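Local structure of nucleoside-triphosphatase THEP1 (Aquifex aeolicus, 1YE8) at residues K26-E34 with F80-A91; R44-T52 with K57-T65. The protein hydrolyses nucleoside triphosphates (ATP, GTP, CTP, TTP and UTP) to the diphosphate and phosphate, and has no kinase activity. All blocks are in the same frame, centred on the assembly; numbering follows the deposited sequence.

From the N terminus, the chain leaves the edge strand 28-29 of the parallel sheet, turns a corner at G30 and enters strand 31-36, the first of the antiparallel sheet. Strands 46-51 and 56-61 follow as a hairpin, and interaction 2 (44-52 with 57-65) closes that short loop. Helix 77-97 then returns to pack against the corner, so that interaction 1 (26-34 with 80-91) closes a longer loop within which interaction 2 is wholly nested. The two meet directly where strands 31-36 and 46-51 pair, with I50 N about 2.9 Å from W32 O. Together they tie the parallel sheet, the antiparallel sheet and the helix into one unit.

Interaction 1. Residues K26-E34 with F80-A91; sequences KRAIGFWTE and FEELAIPILERA
F31 wedges its ring against helix 77-97, among F80, A84, I87 and L88, where the P-loop NTPase fold passes from its parallel sheet into the antiparallel one. The F80 edge points at the F31 face in an offset edge-to-face pair, centroids 5.7 Å apart and planes at 85°. L88 CD1 comes to the rim of the F31 ring near its plane, 3.7 Å from CE2, with I87 CG2 also at the edge. A84 suits its place because a lone methyl lets the ring close to the helix, CB lying 3.8 Å from F31 CE2. F31 reaches these partners with CG between its backbone N and carbonyl carbon (chi1 72°). At the corner, G30 adopts a backbone conformation open to glycine, in which a CB would collide with the carbonyl O of I29, and I87 CG1 packs 3.6 Å from G30 O. One helical turn after I87, the methyl of A91, small enough to let strand and helix approach, meets I29 CG2. The guanidinium of R90, held by salt bridges to E94 and E53, turns one face to I29, whose CG2 sits over its centre, 4.3 Å above the plane.

Interaction 2. Residues R44-T52 with K57-T65; sequences RTGFRIITT and KIFSSKFFT
Strands 46-51 and 57-61 pair antiparallel as a hairpin whose register slips by one residue at a classic beta bulge, where F59 and S60 both face F47: F47 O receives F59 N at 3.1 Å and, weakly, S60 N, F47 N donates to S60 O, and beyond the bulge I49 and K57 form a hydrogen-bonded pair. F59 folds its ring back against strand 46-51; a chi1 of 72° swings the ring over its own backbone and brings its edge to I49 N, in plane, with CD1 3.9 Å from I49 CG2. A flat aromatic edge suits this place, fitting against the I49 backbone, and F80 of helix 77-97 also meets the ring. On the same side of the sheet, F47 CD1 approaches S60 OG, and the F47 ring pairs edge-to-face with Y73. On the other side, R48 runs its CG along K57 O, then bends at chi3 to bring one guanidinium face over I58, with NH1 3.8 Å from I58 CG1; arginine fits because its chain is long and ends in a flat group. With an alanine in place of R48, I58 CG1 would probably lose the guanidinium face lying over it, and K57 O the methylene beside it. G46 fits beside S61 because a CB there would run into S60 O. At the far end, K62 N donates to T45 O at 2.8 Å, one water joins R44 O to K62 NZ, and a second links T45 OG1 with S61 OG, which accepts from F63 N in an ST turn. Backbone bonds thus run from the I49-K57 pair to T45 and K62, with apolar contacts at F59 and waters bridging polar groups beside R44 and K62; neither segment contains an acidic residue, so no salt bridge joins them.

Interaction 1. Residues K26-E34 with F80-A91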
loop_
_atom_site.group_PDB
_atom_site.type_symbol
_atom_site.label_atom_id
_atom_site.label_comp_id
_atom_site.label_asym_id
_atom_site.label_seq_id
_atom_site.Cartn_x
_atom_site.Cartn_y
_atom_site.Cartn_z
ATOM N N LYS A 26 -9.481 -9.755 -10.759
ATOM C CA LYS A 26 -8.195 -10.143 -11.319
ATOM C C LYS A 26 -7.400 -8.931 -11.804
ATOM O O LYS A 26 -6.221 -9.053 -12.154
ATOM C CB LYS A 26 -8.398 -11.156 -12.457
ATOM C CG LYS A 26 -8.912 -12.521 -11.995
ATOM C CD LYS A 26 -9.153 -13.422 -13.196
ATOM C CE LYS A 26 -9.377 -14.873 -12.786
ATOM N NZ LYS A 26 -10.726 -15.359 -13.207
ATOM N N ARG A 27 -8.019 -7.754 -11.807
ATOM C CA ARG A 27 -7.297 -6.539 -12.187
ATOM C C ARG A 27 -6.298 -6.106 -11.113
ATOM O O ARG A 27 -5.326 -5.420 -11.425
ATOM C CB ARG A 27 -8.264 -5.388 -12.421
ATOM C CG ARG A 27 -9.137 -5.550 -13.661
ATOM C CD ARG A 27 -10.263 -4.526 -13.711
ATOM N NE ARG A 27 -9.724 -3.188 -13.943
ATOM C CZ ARG A 27 -10.445 -2.078 -13.912
ATOM N NH1 ARG A 27 -11.750 -2.148 -13.670
ATOM N NH2 ARG A 27 -9.872 -0.906 -14.145
ATOM N N ALA A 28 -6.552 -6.478 -9.860
ATOM C CA ALA A 28 -5.764 -5.977 -8.735
ATOM C C ALA A 28 -4.595 -6.901 -8.441
ATOM O O ALA A 28 -4.797 -8.104 -8.253
ATOM C CB ALA A 28 -6.645 -5.834 -7.510
ATOM N N ILE A 29 -3.378 -6.347 -8.406
ATOM C CA ILE A 29 -2.181 -7.139 -8.075
ATOM C C ILE A 29 -1.323 -6.343 -7.094
ATOM O O ILE A 29 -0.978 -5.188 -7.368
ATOM C CB ILE A 29 -1.338 -7.502 -9.330
ATOM C CG1 ILE A 29 -2.190 -8.087 -10.469
ATOM C CG2 ILE A 29 -0.215 -8.444 -8.941
ATOM C CD1 ILE A 29 -1.477 -8.053 -11.864
ATOM N N GLY A 30 -0.963 -6.945 -5.964
ATOM C CA GLY A 30 -0.131 -6.254 -4.987
ATOM C C GLY A 30 -0.323 -6.805 -3.591
ATOM O O GLY A 30 -0.450 -8.017 -3.403
ATOM N N PHE A 31 -0.363 -5.924 -2.599
ATOM C CA PHE A 31 -0.490 -6.371 -1.227
ATOM C C PHE A 31 -1.119 -5.318 -0.356
ATOM O O PHE A 31 -1.100 -4.104 -0.685
ATOM C CB PHE A 31 0.876 -6.823 -0.653
ATOM C CG PHE A 31 1.841 -5.681 -0.386
ATOM C CD1 PHE A 31 1.763 -4.934 0.779
ATOM C CD2 PHE A 31 2.808 -5.339 -1.330
ATOM C CE1 PHE A 31 2.640 -3.885 1.019
ATOM C CE2 PHE A 31 3.681 -4.276 -1.097
ATOM C CZ PHE A 31 3.599 -3.558 0.084
ATOM N N TRP A 32 -1.616 -5.783 0.788
ATOM C CA TRP A 32 -2.034 -4.900 1.865
ATOM C C TRP A 32 -1.454 -5.374 3.185
ATOM O O TRP A 32 -0.766 -6.407 3.240
ATOM C CB TRP A 32 -3.566 -4.731 1.931
ATOM C CG TRP A 32 -4.329 -6.015 2.173
ATOM C CD1 TRP A 32 -4.712 -6.534 3.381
ATOM C CD2 TRP A 32 -4.777 -6.937 1.176
ATOM N NE1 TRP A 32 -5.383 -7.721 3.191
ATOM C CE2 TRP A 32 -5.434 -7.994 1.848
ATOM C CE3 TRP A 32 -4.703 -6.973 -0.225
ATOM C CZ2 TRP A 32 -6.014 -9.083 1.162
ATOM C CZ3 TRP A 32 -5.268 -8.062 -0.900
ATOM C CH2 TRP A 32 -5.916 -9.087 -0.199
ATOM N N THR A 33 -1.676 -4.587 4.232
ATOM C CA THR A 33 -1.047 -4.845 5.522
ATOM C C THR A 33 -2.115 -4.880 6.606
ATOM O O THR A 33 -2.839 -3.898 6.806
ATOM C CB THR A 33 0.017 -3.761 5.803
ATOM O OG1 THR A 33 1.089 -3.895 4.856
ATOM C CG2 THR A 33 0.696 -3.978 7.169
ATOM N N GLU A 34 -2.239 -6.022 7.272
ATOM C CA GLU A 34 -3.257 -6.194 8.295
ATOM C C GLU A 34 -2.649 -6.244 9.674
ATOM O O GLU A 34 -1.550 -6.753 9.862
ATOM C CB GLU A 34 -4.039 -7.474 8.047
ATOM C CG GLU A 34 -5.029 -7.355 6.892
ATOM C CD GLU A 34 -6.023 -8.504 6.817
ATOM O OE1 GLU A 34 -6.197 -9.245 7.817
ATOM O OE2 GLU A 34 -6.628 -8.677 5.733
ATOM N N PHE A 80 9.433 -8.850 5.174
ATOM C CA PHE A 80 8.592 -7.979 4.371
ATOM C C PHE A 80 8.913 -8.154 2.886
ATOM O O PHE A 80 8.019 -8.364 2.057
ATOM C CB PHE A 80 8.775 -6.519 4.803
ATOM C CG PHE A 80 8.081 -5.536 3.906
ATOM C CD1 PHE A 80 6.704 -5.434 3.937
ATOM C CD2 PHE A 80 8.800 -4.717 3.046
ATOM C CE1 PHE A 80 6.023 -4.536 3.094
ATOM C CE2 PHE A 80 8.148 -3.803 2.207
ATOM C CZ PHE A 80 6.752 -3.716 2.242
ATOM N N GLU A 81 10.200 -8.078 2.553
ATOM C CA GLU A 81 10.649 -8.137 1.162
ATOM C C GLU A 81 10.322 -9.458 0.503
ATOM O O GLU A 81 10.021 -9.491 -0.685
ATOM C CB GLU A 81 12.159 -7.887 1.077
ATOM C CG GLU A 81 12.539 -6.437 1.308
ATOM C CD GLU A 81 14.042 -6.170 1.306
ATOM O OE1 GLU A 81 14.852 -7.123 1.366
ATOM O OE2 GLU A 81 14.412 -4.987 1.280
ATOM N N GLU A 82 10.362 -10.539 1.281
ATOM C CA GLU A 82 10.104 -11.877 0.760
ATOM C C GLU A 82 8.788 -11.926 -0.009
ATOM O O GLU A 82 8.689 -12.603 -1.036
ATOM C CB GLU A 82 10.075 -12.885 1.913
ATOM C CG GLU A 82 10.063 -14.337 1.475
ATOM C CD GLU A 82 10.069 -15.299 2.644
ATOM O OE1 GLU A 82 10.645 -14.952 3.699
ATOM O OE2 GLU A 82 9.494 -16.405 2.497
ATOM N N LEU A 83 7.774 -11.216 0.492
ATOM C CA LEU A 83 6.460 -11.189 -0.139
ATOM C C LEU A 83 6.246 -9.924 -0.963
ATOM O O LEU A 83 5.692 -9.997 -2.052
ATOM C CB LEU A 83 5.342 -11.335 0.912
ATOM C CG LEU A 83 4.977 -12.768 1.293
ATOM C CD1 LEU A 83 6.146 -13.508 1.944
ATOM C CD2 LEU A 83 3.757 -12.751 2.195
ATOM N N ALA A 84 6.700 -8.777 -0.462
ATOM C CA ALA A 84 6.399 -7.496 -1.118
ATOM C C ALA A 84 7.079 -7.351 -2.469
ATOM O O ALA A 84 6.471 -6.876 -3.420
ATOM C CB ALA A 84 6.774 -6.318 -0.230
ATOM N N ILE A 85 8.351 -7.725 -2.554
ATOM C CA ILE A 85 9.105 -7.395 -3.761
ATOM C C ILE A 85 8.641 -8.210 -4.977
ATOM O O ILE A 85 8.344 -7.622 -6.029
ATOM C CB ILE A 85 10.636 -7.447 -3.519
ATOM C CG1 ILE A 85 11.022 -6.489 -2.377
ATOM C CG2 ILE A 85 11.388 -7.098 -4.820
ATOM C CD1 ILE A 85 10.642 -5.003 -2.589
ATOM N N PRO A 86 8.536 -9.537 -4.869
ATOM C CA PRO A 86 8.116 -10.281 -6.057
ATOM C C PRO A 86 6.698 -9.920 -6.501
ATOM O O PRO A 86 6.475 -9.830 -7.711
ATOM C CB PRO A 86 8.264 -11.753 -5.657
ATOM C CG PRO A 86 8.461 -11.769 -4.200
ATOM C CD PRO A 86 8.944 -10.430 -3.764
ATOM N N ILE A 87 5.763 -9.693 -5.582
ATOM C CA ILE A 87 4.418 -9.357 -6.042
ATOM C C ILE A 87 4.366 -7.970 -6.697
ATOM O O ILE A 87 3.652 -7.787 -7.685
ATOM C CB ILE A 87 3.341 -9.544 -4.933
ATOM C CG1 ILE A 87 1.941 -9.598 -5.560
ATOM C CG2 ILE A 87 3.381 -8.436 -3.899
ATOM C CD1 ILE A 87 1.659 -10.892 -6.347
ATOM N N LEU A 88 5.155 -7.014 -6.203
ATOM C CA LEU A 88 5.176 -5.698 -6.852
ATOM C C LEU A 88 5.913 -5.721 -8.182
ATOM O O LEU A 88 5.517 -5.021 -9.109
ATOM C CB LEU A 88 5.741 -4.615 -5.928
ATOM C CG LEU A 88 4.843 -4.178 -4.762
ATOM C CD1 LEU A 88 5.384 -2.902 -4.131
ATOM C CD2 LEU A 88 3.373 -3.981 -5.148
ATOM N N GLU A 89 6.979 -6.517 -8.295
ATOM C CA GLU A 89 7.675 -6.621 -9.582
ATOM C C GLU A 89 6.743 -7.225 -10.636
ATOM O O GLU A 89 6.692 -6.771 -11.783
ATOM C CB GLU A 89 8.959 -7.452 -9.469
ATOM C CG GLU A 89 10.024 -6.810 -8.589
ATOM C CD GLU A 89 10.917 -5.798 -9.283
ATOM O OE1 GLU A 89 10.607 -5.366 -10.406
ATOM O OE2 GLU A 89 11.946 -5.401 -8.674
ATOM N N ARG A 90 5.995 -8.258 -10.240
ATOM C CA ARG A 90 4.981 -8.843 -11.118
ATOM C C ARG A 90 3.894 -7.822 -11.467
ATOM O O ARG A 90 3.540 -7.654 -12.638
ATOM C CB ARG A 90 4.346 -10.072 -10.466
ATOM C CG ARG A 90 3.178 -10.622 -11.231
ATOM C CD ARG A 90 2.478 -11.796 -10.575
ATOM N NE ARG A 90 1.150 -11.867 -11.148
ATOM C CZ ARG A 90 0.111 -12.446 -10.601
ATOM N NH1 ARG A 90 0.224 -13.101 -9.438
ATOM N NH2 ARG A 90 -1.050 -12.377 -11.243
ATOM N N ALA A 91 3.373 -7.139 -10.445
ATOM C CA ALA A 91 2.316 -6.148 -10.666
ATOM C C ALA A 91 2.752 -5.083 -11.672
ATOM O O ALA A 91 2.000 -4.745 -12.571
ATOM C CB ALA A 91 1.902 -5.501 -9.359
#

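Interaction 2. Residues R44-T52 with K57-T65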
loop_
_atom_site.group_PDB
_atom_site.type_symbol
_atom_site.label_atom_id
_atom_site.label_comp_id
_atom_site.label_asym_id
_atom_site.label_seq_id
_atom_site.Cartn_x
_atom_site.Cartn_y
_atom_site.Cartn_z
ATOM N N ARG A 44 -3.459 -5.633 19.661
ATOM C CA ARG A 44 -2.491 -5.592 18.495
ATOM C C ARG A 44 -1.043 -5.829 18.922
ATOM O O ARG A 44 -0.528 -5.151 19.817
ATOM C CB ARG A 44 -2.567 -4.263 17.736
ATOM C CG ARG A 44 -1.730 -4.247 16.456
ATOM C CD ARG A 44 -1.877 -2.994 15.625
ATOM N NE ARG A 44 -1.208 -1.851 16.240
ATOM C CZ ARG A 44 -1.282 -0.601 15.801
ATOM N NH1 ARG A 44 -2.012 -0.304 14.731
ATOM N NH2 ARG A 44 -0.614 0.361 16.431
ATOM N N THR A 45 -0.395 -6.784 18.254
ATOM C CA THR A 45 1.001 -7.126 18.545
ATOM C C THR A 45 1.907 -7.023 17.327
ATOM O O THR A 45 3.113 -7.161 17.447
ATOM C CB THR A 45 1.119 -8.576 19.039
ATOM O OG1 THR A 45 0.687 -9.460 17.999
ATOM C CG2 THR A 45 0.170 -8.866 20.222
ATOM N N GLY A 46 1.337 -6.812 16.153
ATOM C CA GLY A 46 2.156 -6.747 14.959
ATOM C C GLY A 46 1.368 -6.493 13.701
ATOM O O GLY A 46 0.177 -6.135 13.753
ATOM N N PHE A 47 2.043 -6.707 12.573
ATOM C CA PHE A 47 1.504 -6.453 11.241
ATOM C C PHE A 47 1.910 -7.554 10.276
ATOM O O PHE A 47 3.062 -8.005 10.282
ATOM C CB PHE A 47 1.974 -5.093 10.715
ATOM C CG PHE A 47 1.567 -3.939 11.590
ATOM C CD1 PHE A 47 2.356 -3.565 12.674
ATOM C CD2 PHE A 47 0.379 -3.242 11.347
ATOM C CE1 PHE A 47 1.989 -2.504 13.496
ATOM C CE2 PHE A 47 0.001 -2.179 12.174
ATOM C CZ PHE A 47 0.814 -1.815 13.248
ATOM N N ARG A 48 0.968 -7.921 9.413
ATOM C CA ARG A 48 1.106 -9.005 8.455
ATOM C C ARG A 48 0.920 -8.463 7.043
ATOM O O ARG A 48 -0.056 -7.782 6.766
ATOM C CB ARG A 48 0.038 -10.083 8.745
ATOM C CG ARG A 48 0.255 -11.400 8.037
ATOM C CD ARG A 48 -0.813 -12.452 8.312
ATOM N NE ARG A 48 -1.585 -12.198 9.523
ATOM C CZ ARG A 48 -1.515 -12.915 10.648
ATOM N NH1 ARG A 48 -0.693 -13.953 10.761
ATOM N NH2 ARG A 48 -2.278 -12.585 11.674
ATOM N N ILE A 49 1.844 -8.768 6.151
ATOM C CA ILE A 49 1.638 -8.469 4.728
ATOM C C ILE A 49 0.795 -9.596 4.137
ATOM O O ILE A 49 1.034 -10.772 4.429
ATOM C CB ILE A 49 2.999 -8.273 3.968
ATOM C CG1 ILE A 49 2.741 -8.058 2.469
ATOM C CG2 ILE A 49 3.974 -9.423 4.236
ATOM C CD1 ILE A 49 3.937 -7.534 1.689
ATOM N N ILE A 50 -0.221 -9.238 3.353
ATOM C CA ILE A 50 -1.078 -10.211 2.681
ATOM C C ILE A 50 -1.102 -9.814 1.212
ATOM O O ILE A 50 -1.437 -8.674 0.895
ATOM C CB ILE A 50 -2.499 -10.191 3.276
ATOM C CG1 ILE A 50 -2.425 -10.480 4.792
ATOM C CG2 ILE A 50 -3.384 -11.200 2.535
ATOM C CD1 ILE A 50 -3.763 -10.698 5.503
ATOM N N THR A 51 -0.709 -10.718 0.316
ATOM C CA THR A 51 -0.747 -10.395 -1.103
ATOM C C THR A 51 -2.085 -10.714 -1.750
ATOM O O THR A 51 -2.916 -11.419 -1.180
ATOM C CB THR A 51 0.368 -11.072 -1.896
ATOM O OG1 THR A 51 0.042 -12.468 -2.048
ATOM C CG2 THR A 51 1.728 -10.991 -1.156
ATOM N N THR A 52 -2.274 -10.222 -2.967
ATOM C CA THR A 52 -3.451 -10.568 -3.745
ATOM C C THR A 52 -3.477 -12.044 -4.156
ATOM O O THR A 52 -4.491 -12.484 -4.708
ATOM C CB THR A 52 -3.536 -9.696 -4.993
ATOM O OG1 THR A 52 -2.246 -9.628 -5.618
ATOM C CG2 THR A 52 -3.919 -8.248 -4.626
ATOM N N LYS A 57 2.583 -13.079 5.740
ATOM C CA LYS A 57 3.725 -13.171 6.646
ATOM C C LYS A 57 3.744 -12.013 7.620
ATOM O O LYS A 57 3.589 -10.852 7.206
ATOM C CB LYS A 57 5.050 -13.196 5.880
ATOM C CG LYS A 57 6.245 -13.535 6.777
ATOM C CD LYS A 57 7.490 -13.888 5.980
ATOM C CE LYS A 57 7.320 -15.157 5.193
ATOM N NZ LYS A 57 7.177 -16.342 6.074
ATOM N N ILE A 58 3.953 -12.313 8.903
ATOM C CA ILE A 58 4.188 -11.265 9.892
ATOM C C ILE A 58 5.580 -10.695 9.658
ATOM O O ILE A 58 6.580 -11.415 9.725
ATOM C CB ILE A 58 4.068 -11.789 11.346
ATOM C CG1 ILE A 58 2.634 -12.265 11.608
ATOM C CG2 ILE A 58 4.458 -10.682 12.340
ATOM C CD1 ILE A 58 2.428 -12.936 12.985
ATOM N N PHE A 59 5.652 -9.397 9.374
ATOM C CA PHE A 59 6.942 -8.746 9.168
ATOM C C PHE A 59 7.294 -7.695 10.217
ATOM O O PHE A 59 8.400 -7.180 10.224
ATOM C CB PHE A 59 7.021 -8.126 7.761
ATOM C CG PHE A 59 6.157 -6.883 7.570
ATOM C CD1 PHE A 59 4.828 -6.999 7.178
ATOM C CD2 PHE A 59 6.692 -5.617 7.749
ATOM C CE1 PHE A 59 4.023 -5.859 6.981
ATOM C CE2 PHE A 59 5.892 -4.468 7.575
ATOM C CZ PHE A 59 4.551 -4.600 7.183
ATOM N N SER A 60 6.356 -7.370 11.102
ATOM C CA SER A 60 6.623 -6.414 12.160
ATOM C C SER A 60 5.887 -6.894 13.390
ATOM O O SER A 60 4.720 -7.257 13.301
ATOM C CB SER A 60 6.116 -5.034 11.752
ATOM O OG SER A 60 6.267 -4.101 12.803
ATOM N N SER A 61 6.567 -6.919 14.534
ATOM C CA SER A 61 5.957 -7.468 15.744
ATOM C C SER A 61 6.627 -6.923 16.991
ATOM O O SER A 61 7.834 -6.677 16.997
ATOM C CB SER A 61 6.059 -9.007 15.764
ATOM O OG SER A 61 5.503 -9.573 16.958
ATOM N N LYS A 62 5.831 -6.769 18.049
ATOM C CA LYS A 62 6.364 -6.517 19.388
ATOM C C LYS A 62 7.312 -7.631 19.867
ATOM O O LYS A 62 8.144 -7.376 20.730
ATOM C CB LYS A 62 5.224 -6.288 20.389
ATOM C CG LYS A 62 4.410 -5.046 20.053
ATOM C CD LYS A 62 3.409 -4.686 21.120
ATOM C CE LYS A 62 2.745 -3.396 20.743
ATOM N NZ LYS A 62 2.229 -2.654 21.905
ATOM N N PHE A 63 7.206 -8.837 19.302
ATOM C CA PHE A 63 8.119 -9.920 19.682
ATOM C C PHE A 63 9.426 -9.912 18.907
ATOM O O PHE A 63 10.373 -10.617 19.285
ATOM C CB PHE A 63 7.474 -11.289 19.451
ATOM C CG PHE A 63 6.239 -11.552 20.261
ATOM C CD1 PHE A 63 6.287 -11.586 21.659
ATOM C CD2 PHE A 63 5.031 -11.826 19.623
ATOM C CE1 PHE A 63 5.134 -11.853 22.406
ATOM C CE2 PHE A 63 3.868 -12.097 20.361
ATOM C CZ PHE A 63 3.921 -12.113 21.754
ATOM N N PHE A 64 9.501 -9.154 17.814
ATOM C CA PHE A 64 10.687 -9.214 16.963
ATOM C C PHE A 64 11.803 -8.326 17.458
ATOM O O PHE A 64 11.621 -7.109 17.628
ATOM C CB PHE A 64 10.365 -8.754 15.536
ATOM C CG PHE A 64 9.573 -9.727 14.703
ATOM C CD1 PHE A 64 9.198 -10.988 15.162
ATOM C CD2 PHE A 64 9.193 -9.347 13.410
ATOM C CE1 PHE A 64 8.456 -11.853 14.363
ATOM C CE2 PHE A 64 8.477 -10.202 12.597
ATOM C CZ PHE A 64 8.096 -11.464 13.061
ATOM N N THR A 65 12.975 -8.920 17.649
ATOM C CA THR A 65 14.168 -8.144 17.887
ATOM C C THR A 65 14.671 -7.554 16.569
ATOM O O THR A 65 14.873 -8.288 15.597
ATOM C CB THR A 65 15.221 -9.056 18.504
ATOM O OG1 THR A 65 14.738 -9.492 19.783
ATOM C CG2 THR A 65 16.513 -8.275 18.771
HETATM O O HOH W 1 0.094 -4.781 22.426
HETATM O O HOH W 2 2.941 -10.310 16.352
#